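Local coordinates for DNA protection during starvation protein (Agrobacterium tumefaciens, PDB 1O9R) that protects DNA from oxidative damage by oxidising intracellular ferrous iron with hydrogen peroxide and storing it as a ferric mineral, without itself binding DNA, at residues E24-V29 and T68-V73; D105-L110 and E155-E160. All blocks are in the same frame, centred on the assembly; numbering follows the deposited sequence.

In the fold
Both contacts belong to one ferritin-like four-helix bundle. Interaction 1 joins helices 12-42 and 48-75 and is buried, its centre about 8 Å from the centre of the chain; interaction 2, centred about 18 Å from the centre of the chain, sets helix 103-130 against the C-terminal stretch that follows on from helix 134-156, and is partly buried. Their centres lie about 26 Å apart and the two do not touch. Neither has a hydrogen bond across it. Leucine, isoleucine, alanine and valine make up the first, whereas the second adds a histidine and a peripheral aspartate to its apolar pair. Polar groups beside both contacts bind neighbouring subunits of the dodecamer.

Interaction 1 of 2, residues E24-V29 and T68-V73; sequences ESLASV and TIAERV
Leu26 meets both Ile69 and Ala70 where helices 12-42 and 48-75 pack against each other. Over these short segments the axes approach to 9.5 Å and run nearly antiparallel, at 154°. Leu26 and Ile69 have the nearest CA atoms, 6.4 Å apart. The tight part lies around Leu26. Leu26 CB rests 4.0 Å from Ile69 CG2. Its CG is anti to the backbone N (chi1 178°), which carries the branched end past Ile69 to Ala70, and there Leu26 CD2 comes within 3.9 Å of Ala70 CB. Leu26 CD1 stands slightly farther from Ala70 CB, at 4.2 Å, so both ends of the leucine fork touch one small residue.

The contact is looser one turn along helix 12-42, where Val29 CG2 and Ile69 CD1 are 4.4 Å apart. Ile69 thus uses its two branches separately: CG2 faces Leu26, while the CG1-CD1 arm extends to Val29. No solvent side opens here, since all four residues are buried. Ile69 also packs on Leu22, and Ala70 touches Trp41 of a neighbouring subunit.

The polar residues of segment 68-73 turn elsewhere. Glu71, an iron ligand, forms a salt bridge with Lys149 of another subunit, and Arg72 pairs with Asp133 of its own chain. An apolar seam between antiparallel helices, with an iron-binding carboxylate carried next to it, is characteristic of the Dps four-helix bundle, whose dinuclear ferroxidase centres lie at twofold subunit interfaces.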
ATOM      1  N   GLU A  24      -1.190 -13.811 -35.826  1.00 14.79           N
ATOM      2  CA  GLU A  24       0.174 -13.638 -36.352  1.00 14.69           C
ATOM      3  C   GLU A  24       1.037 -12.794 -35.451  1.00 15.97           C
ATOM      4  O   GLU A  24       2.194 -13.107 -35.087  1.00 16.51           O
ATOM      5  CB  GLU A  24       0.003 -12.985 -37.746  1.00 16.28           C
ATOM      6  CG  GLU A  24       1.389 -12.709 -38.363  1.00 20.19           C
ATOM      7  CD  GLU A  24       1.225 -11.870 -39.630  1.00 24.32           C
ATOM      8  OE1 GLU A  24       0.868 -10.696 -39.567  1.00 27.86           O
ATOM      9  OE2 GLU A  24       1.484 -12.509 -40.662  1.00 27.08           O
ATOM     10  N   SER A  25       0.485 -11.658 -34.983  1.00 15.07           N
ATOM     11  CA  SER A  25       1.207 -10.802 -34.049  1.00 15.24           C
ATOM     12  C   SER A  25       1.491 -11.514 -32.723  1.00 14.76           C
ATOM     13  O   SER A  25       2.598 -11.314 -32.194  1.00 15.75           O
ATOM     14  CB  SER A  25       0.349  -9.566 -33.728  1.00 16.84           C
ATOM     15  OG  SER A  25       0.248  -8.724 -34.881  1.00 24.26           O
ATOM     16  N   LEU A  26       0.549 -12.309 -32.224  1.00 14.46           N
ATOM     17  CA  LEU A  26       0.773 -12.975 -30.941  1.00 14.94           C
ATOM     18  C   LEU A  26       2.020 -13.831 -30.975  1.00 13.89           C
ATOM     19  O   LEU A  26       2.778 -13.877 -30.019  1.00 14.89           O
ATOM     20  CB  LEU A  26      -0.470 -13.831 -30.645  1.00 13.92           C
ATOM     21  CG  LEU A  26      -0.417 -14.671 -29.348  1.00 14.01           C
ATOM     22  CD1 LEU A  26      -0.282 -13.724 -28.154  1.00 14.16           C
ATOM     23  CD2 LEU A  26      -1.677 -15.529 -29.232  1.00 14.98           C
ATOM     24  N   ALA A  27       2.227 -14.532 -32.099  1.00 14.60           N
ATOM     25  CA  ALA A  27       3.390 -15.468 -32.148  1.00 13.51           C
ATOM     26  C   ALA A  27       4.704 -14.685 -32.067  1.00 15.44           C
ATOM     27  O   ALA A  27       5.634 -15.132 -31.363  1.00 15.17           O
ATOM     28  CB  ALA A  27       3.367 -16.251 -33.486  1.00 14.19           C
ATOM     29  N   SER A  28       4.826 -13.574 -32.773  1.00 14.31           N
ATOM     30  CA  SER A  28       6.081 -12.801 -32.680  1.00 13.81           C
ATOM     31  C   SER A  28       6.239 -12.097 -31.360  1.00 13.87           C
ATOM     32  O   SER A  28       7.371 -11.883 -30.918  1.00 13.77           O
ATOM     33  CB  SER A  28       6.173 -11.815 -33.850  1.00 14.94           C
ATOM     34  OG  SER A  28       6.434 -12.518 -35.076  1.00 15.25           O
ATOM     35  N   VAL A  29       5.129 -11.699 -30.713  1.00 13.96           N
ATOM     36  CA  VAL A  29       5.231 -11.040 -29.386  1.00 13.79           C
ATOM     37  C   VAL A  29       5.635 -12.086 -28.360  1.00 13.51           C
ATOM     38  O   VAL A  29       6.502 -11.786 -27.501  1.00 14.40           O
ATOM     39  CB  VAL A  29       3.833 -10.473 -29.029  1.00 13.80           C
ATOM     40  CG1 VAL A  29       3.755 -10.090 -27.531  1.00 14.31           C
ATOM     41  CG2 VAL A  29       3.491  -9.234 -29.892  1.00 15.27           C
ATOM     42  N   THR A  68      -3.472  -9.360 -24.091  1.00 13.29           N
ATOM     43  CA  THR A  68      -4.593  -8.580 -24.634  1.00 12.86           C
ATOM     44  C   THR A  68      -4.903  -9.040 -26.067  1.00 13.92           C
ATOM     45  O   THR A  68      -6.073  -9.046 -26.467  1.00 15.29           O
ATOM     46  CB  THR A  68      -4.279  -7.097 -24.572  1.00 14.67           C
ATOM     47  OG1 THR A  68      -4.038  -6.810 -23.157  1.00 17.32           O
ATOM     48  CG2 THR A  68      -5.404  -6.163 -24.982  1.00 16.21           C
ATOM     49  N   ILE A  69      -3.847  -9.259 -26.876  1.00 13.09           N
ATOM     50  CA  ILE A  69      -4.055  -9.719 -28.273  1.00 12.76           C
ATOM     51  C   ILE A  69      -4.708 -11.070 -28.274  1.00 12.77           C
ATOM     52  O   ILE A  69      -5.690 -11.257 -29.058  1.00 14.04           O
ATOM     53  CB  ILE A  69      -2.652  -9.708 -28.942  1.00 12.50           C
ATOM     54  CG1 ILE A  69      -2.230  -8.269 -29.237  1.00 12.94           C
ATOM     55  CG2 ILE A  69      -2.627 -10.541 -30.222  1.00 13.25           C
ATOM     56  CD1 ILE A  69      -0.725  -8.098 -29.584  1.00 16.20           C
ATOM     57  N   ALA A  70      -4.262 -12.036 -27.465  1.00 12.76           N
ATOM     58  CA  ALA A  70      -4.874 -13.346 -27.457  1.00 13.01           C
ATOM     59  C   ALA A  70      -6.331 -13.285 -27.045  1.00 14.50           C
ATOM     60  O   ALA A  70      -7.172 -14.008 -27.584  1.00 13.57           O
ATOM     61  CB  ALA A  70      -4.066 -14.237 -26.494  1.00 12.40           C
ATOM     62  N   GLU A  71      -6.602 -12.507 -25.972  1.00 12.86           N
ATOM     63  CA  GLU A  71      -8.007 -12.410 -25.526  1.00 12.39           C
ATOM     64  C   GLU A  71      -8.877 -11.824 -26.644  1.00 13.25           C
ATOM     65  O   GLU A  71     -10.055 -12.263 -26.702  1.00 13.01           O
ATOM     66  CB  GLU A  71      -8.100 -11.511 -24.284  1.00 14.23           C
ATOM     67  CG  GLU A  71      -7.378 -12.026 -23.032  1.00 19.30           C
ATOM     68  CD  GLU A  71      -7.515 -10.981 -21.897  1.00 20.75           C
ATOM     69  OE1 GLU A  71      -7.906  -9.821 -22.077  1.00 25.33           O
ATOM     70  OE2 GLU A  71      -6.979 -11.331 -20.833  1.00 28.89           O
ATOM     71  N   ARG A  72      -8.355 -10.908 -27.432  1.00 13.82           N
ATOM     72  CA  ARG A  72      -9.200 -10.357 -28.528  1.00 13.28           C
ATOM     73  C   ARG A  72      -9.511 -11.423 -29.539  1.00 13.32           C
ATOM     74  O   ARG A  72     -10.657 -11.346 -30.031  1.00 14.48           O
ATOM     75  CB  ARG A  72      -8.444  -9.166 -29.136  1.00 13.97           C
ATOM     76  CG  ARG A  72      -9.288  -8.371 -30.140  1.00 14.43           C
ATOM     77  CD  ARG A  72     -10.597  -7.851 -29.453  1.00 14.39           C
ATOM     78  NE  ARG A  72     -11.258  -7.009 -30.476  1.00 13.85           N
ATOM     79  CZ  ARG A  72     -12.533  -6.625 -30.289  1.00 13.89           C
ATOM     80  NH1 ARG A  72     -13.220  -6.961 -29.215  1.00 13.80           N
ATOM     81  NH2 ARG A  72     -13.116  -5.830 -31.223  1.00 14.88           N
ATOM     82  N   VAL A  73      -8.569 -12.322 -29.861  1.00 13.15           N
ATOM     83  CA  VAL A  73      -8.922 -13.403 -30.791  1.00 14.22           C
ATOM     84  C   VAL A  73     -10.139 -14.108 -30.264  1.00 15.06           C
ATOM     85  O   VAL A  73     -11.102 -14.463 -31.023  1.00 14.86           O
ATOM     86  CB  VAL A  73      -7.733 -14.378 -30.845  1.00 14.32           C
ATOM     87  CG1 VAL A  73      -8.185 -15.667 -31.574  1.00 15.95           C
ATOM     88  CG2 VAL A  73      -6.523 -13.749 -31.507  1.00 15.21           C
TER

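Interaction 2 of 2, residues D105-L110 and E155-E160; sequences DHLDAL and EAHVQE
Segment 105-110 is regular helix within helix 103-130, whereas 155-160 carries the C-terminal end of helix 134-156 into the chain's tail. They come together at one end of the ferritin-like four-helix bundle. Leu107 and Glu155 have the nearest CA atoms, 7.8 Å apart, and side chains bridge the gap slightly farther along the tail.

Leu107 makes most of the contact from its side. With CG anti to the carbonyl carbon (chi1 -70°), it brings Leu107 CD1 against both His157 and Val158, 3.8 Å from His157 CB. The leucine and histidine side chains cross at about a right angle, while Leu107 and Val158 pass in opposite directions. Asp108 lies at the margin, its OD2 4.5 Å from Val158 CG1.

The imidazole is held from other quarters: ND1 is hydrogen-bonded to the carbonyl oxygen of Phe153, and the ring meets Phe48 of a neighbouring subunit edge-to-face. Glu155 turns to a different subunit, where Thr6 OG1 and the backbone N of Lys7 hydrogen-bond its two carboxylate oxygens. The contact therefore lies beside two subunit interfaces. Val158 presents a single methyl to Leu107: CG1 is 4.0 Å from CD1 and 4.1 Å from CB of that leucine.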
ATOM      1  N   ASP A 105      26.341  -6.640 -28.073  1.00 14.73           N
ATOM      2  CA  ASP A 105      25.868  -7.666 -28.999  1.00 15.68           C
ATOM      3  C   ASP A 105      24.414  -8.040 -28.731  1.00 15.57           C
ATOM      4  O   ASP A 105      23.606  -8.176 -29.654  1.00 16.62           O
ATOM      5  CB  ASP A 105      26.778  -8.917 -28.988  1.00 15.61           C
ATOM      6  CG  ASP A 105      28.173  -8.706 -29.557  1.00 19.01           C
ATOM      7  OD1 ASP A 105      28.247  -7.790 -30.358  1.00 20.82           O
ATOM      8  OD2 ASP A 105      29.047  -9.477 -29.115  1.00 19.55           O
ATOM      9  N   HIS A 106      24.041  -8.063 -27.430  1.00 15.28           N
ATOM     10  CA  HIS A 106      22.623  -8.318 -27.128  1.00 15.15           C
ATOM     11  C   HIS A 106      21.804  -7.121 -27.507  1.00 14.84           C
ATOM     12  O   HIS A 106      20.712  -7.371 -28.015  1.00 15.09           O
ATOM     13  CB  HIS A 106      22.506  -8.548 -25.586  1.00 13.55           C
ATOM     14  CG  HIS A 106      22.811  -9.953 -25.156  1.00 14.33           C
ATOM     15  ND1 HIS A 106      22.056 -11.074 -25.433  1.00 14.84           N
ATOM     16  CD2 HIS A 106      23.903 -10.420 -24.466  1.00 15.17           C
ATOM     17  CE1 HIS A 106      22.620 -12.169 -24.937  1.00 15.53           C
ATOM     18  NE2 HIS A 106      23.753 -11.779 -24.365  1.00 14.31           N
ATOM     19  N   LEU A 107      22.266  -5.887 -27.222  1.00 14.75           N
ATOM     20  CA  LEU A 107      21.480  -4.730 -27.652  1.00 15.37           C
ATOM     21  C   LEU A 107      21.242  -4.743 -29.163  1.00 14.66           C
ATOM     22  O   LEU A 107      20.118  -4.475 -29.570  1.00 15.24           O
ATOM     23  CB  LEU A 107      22.191  -3.431 -27.267  1.00 14.79           C
ATOM     24  CG  LEU A 107      22.216  -3.143 -25.741  1.00 14.67           C
ATOM     25  CD1 LEU A 107      23.157  -1.995 -25.412  1.00 15.34           C
ATOM     26  CD2 LEU A 107      20.780  -2.817 -25.291  1.00 17.93           C
ATOM     27  N   ASP A 108      22.283  -5.085 -29.969  1.00 14.86           N
ATOM     28  CA  ASP A 108      21.975  -5.064 -31.424  1.00 15.37           C
ATOM     29  C   ASP A 108      20.991  -6.144 -31.795  1.00 14.54           C
ATOM     30  O   ASP A 108      20.127  -5.896 -32.652  1.00 14.90           O
ATOM     31  CB  ASP A 108      23.331  -5.320 -32.163  1.00 16.93           C
ATOM     32  CG  ASP A 108      24.226  -4.111 -32.188  1.00 19.57           C
ATOM     33  OD1 ASP A 108      25.465  -4.358 -32.363  1.00 21.25           O
ATOM     34  OD2 ASP A 108      23.788  -2.951 -32.073  1.00 22.39           O
ATOM     35  N   ALA A 109      21.053  -7.332 -31.203  1.00 13.98           N
ATOM     36  CA  ALA A 109      20.152  -8.432 -31.488  1.00 16.16           C
ATOM     37  C   ALA A 109      18.692  -8.106 -31.050  1.00 15.19           C
ATOM     38  O   ALA A 109      17.722  -8.398 -31.752  1.00 15.37           O
ATOM     39  CB  ALA A 109      20.671  -9.744 -30.880  1.00 16.53           C
ATOM     40  N   LEU A 110      18.642  -7.452 -29.883  1.00 15.11           N
ATOM     41  CA  LEU A 110      17.322  -7.031 -29.391  1.00 15.04           C
ATOM     42  C   LEU A 110      16.744  -5.920 -30.266  1.00 15.03           C
ATOM     43  O   LEU A 110      15.543  -5.935 -30.546  1.00 15.39           O
ATOM     44  CB  LEU A 110      17.476  -6.516 -27.937  1.00 15.46           C
ATOM     45  CG  LEU A 110      17.745  -7.604 -26.904  1.00 14.93           C
ATOM     46  CD1 LEU A 110      18.279  -6.964 -25.639  1.00 16.89           C
ATOM     47  CD2 LEU A 110      16.482  -8.431 -26.641  1.00 18.80           C
ATOM     48  N   GLU A 155      17.703   1.559 -28.509  1.00 14.82           N
ATOM     49  CA  GLU A 155      18.568   2.259 -29.482  1.00 14.43           C
ATOM     50  C   GLU A 155      19.304   3.414 -28.826  1.00 14.23           C
ATOM     51  O   GLU A 155      20.495   3.701 -29.237  1.00 15.31           O
ATOM     52  CB  GLU A 155      17.682   2.794 -30.629  1.00 14.75           C
ATOM     53  CG  GLU A 155      17.210   1.671 -31.526  1.00 17.31           C
ATOM     54  CD  GLU A 155      16.324   2.149 -32.673  1.00 16.52           C
ATOM     55  OE1 GLU A 155      16.424   1.468 -33.733  1.00 16.29           O
ATOM     56  OE2 GLU A 155      15.592   3.145 -32.548  1.00 17.64           O
ATOM     57  N   ALA A 156      18.748   4.057 -27.816  1.00 14.09           N
ATOM     58  CA  ALA A 156      19.417   5.148 -27.164  1.00 14.72           C
ATOM     59  C   ALA A 156      20.685   4.722 -26.400  1.00 17.32           C
ATOM     60  O   ALA A 156      21.531   5.585 -26.166  1.00 17.34           O
ATOM     61  CB  ALA A 156      18.518   5.928 -26.214  1.00 13.60           C
ATOM     62  N   HIS A 157      20.862   3.434 -26.195  1.00 15.77           N
ATOM     63  CA  HIS A 157      22.095   2.948 -25.573  1.00 15.52           C
ATOM     64  C   HIS A 157      23.200   2.816 -26.621  1.00 17.76           C
ATOM     65  O   HIS A 157      24.358   2.756 -26.176  1.00 18.40           O
ATOM     66  CB  HIS A 157      21.874   1.558 -24.960  1.00 16.31           C
ATOM     67  CG  HIS A 157      21.155   1.539 -23.651  1.00 15.70           C
ATOM     68  ND1 HIS A 157      19.771   1.523 -23.517  1.00 13.57           N
ATOM     69  CD2 HIS A 157      21.657   1.543 -22.382  1.00 16.57           C
ATOM     70  CE1 HIS A 157      19.480   1.556 -22.217  1.00 15.57           C
ATOM     71  NE2 HIS A 157      20.596   1.550 -21.495  1.00 16.36           N
ATOM     72  N   VAL A 158      22.890   2.817 -27.901  1.00 16.06           N
ATOM     73  CA  VAL A 158      23.949   2.572 -28.901  1.00 15.65           C
ATOM     74  C   VAL A 158      24.035   3.752 -29.864  1.00 17.88           C
ATOM     75  O   VAL A 158      25.072   3.819 -30.558  1.00 19.17           O
ATOM     76  CB  VAL A 158      23.726   1.288 -29.717  1.00 17.68           C
ATOM     77  CG1 VAL A 158      23.589   0.062 -28.801  1.00 20.46           C
ATOM     78  CG2 VAL A 158      22.489   1.321 -30.643  1.00 17.68           C
ATOM     79  N   GLN A 159      23.110   4.710 -29.816  1.00 16.84           N
ATOM     80  CA  GLN A 159      23.166   5.828 -30.765  1.00 16.28           C
ATOM     81  C   GLN A 159      24.340   6.764 -30.491  1.00 18.12           C
ATOM     82  O   GLN A 159      24.763   7.433 -31.445  1.00 19.61           O
ATOM     83  CB  GLN A 159      21.850   6.618 -30.793  1.00 17.69           C
ATOM     84  CG  GLN A 159      20.760   5.828 -31.521  1.00 18.28           C
ATOM     85  CD  GLN A 159      19.375   6.291 -31.165  1.00 18.38           C
ATOM     86  OE1 GLN A 159      19.158   6.732 -30.034  1.00 19.34           O
ATOM     87  NE2 GLN A 159      18.449   6.207 -32.108  1.00 18.74           N
ATOM     88  N   GLU A 160      24.806   6.802 -29.260  1.00 16.15           N
ATOM     89  CA  GLU A 160      26.060   7.518 -28.959  1.00 16.99           C
ATOM     90  C   GLU A 160      26.876   6.539 -28.130  1.00 17.25           C
ATOM     91  O   GLU A 160      26.392   5.553 -27.527  1.00 17.74           O
ATOM     92  CB  GLU A 160      25.867   8.851 -28.251  1.00 17.61           C
ATOM     93  CG  GLU A 160      25.151   9.919 -28.973  1.00 19.32           C
ATOM     94  CD  GLU A 160      25.970  10.629 -30.032  1.00 22.60           C
ATOM     95  OE1 GLU A 160      27.173  10.379 -30.172  1.00 22.21           O
ATOM     96  OE2 GLU A 160      25.350  11.400 -30.746  1.00 25.40           O
TER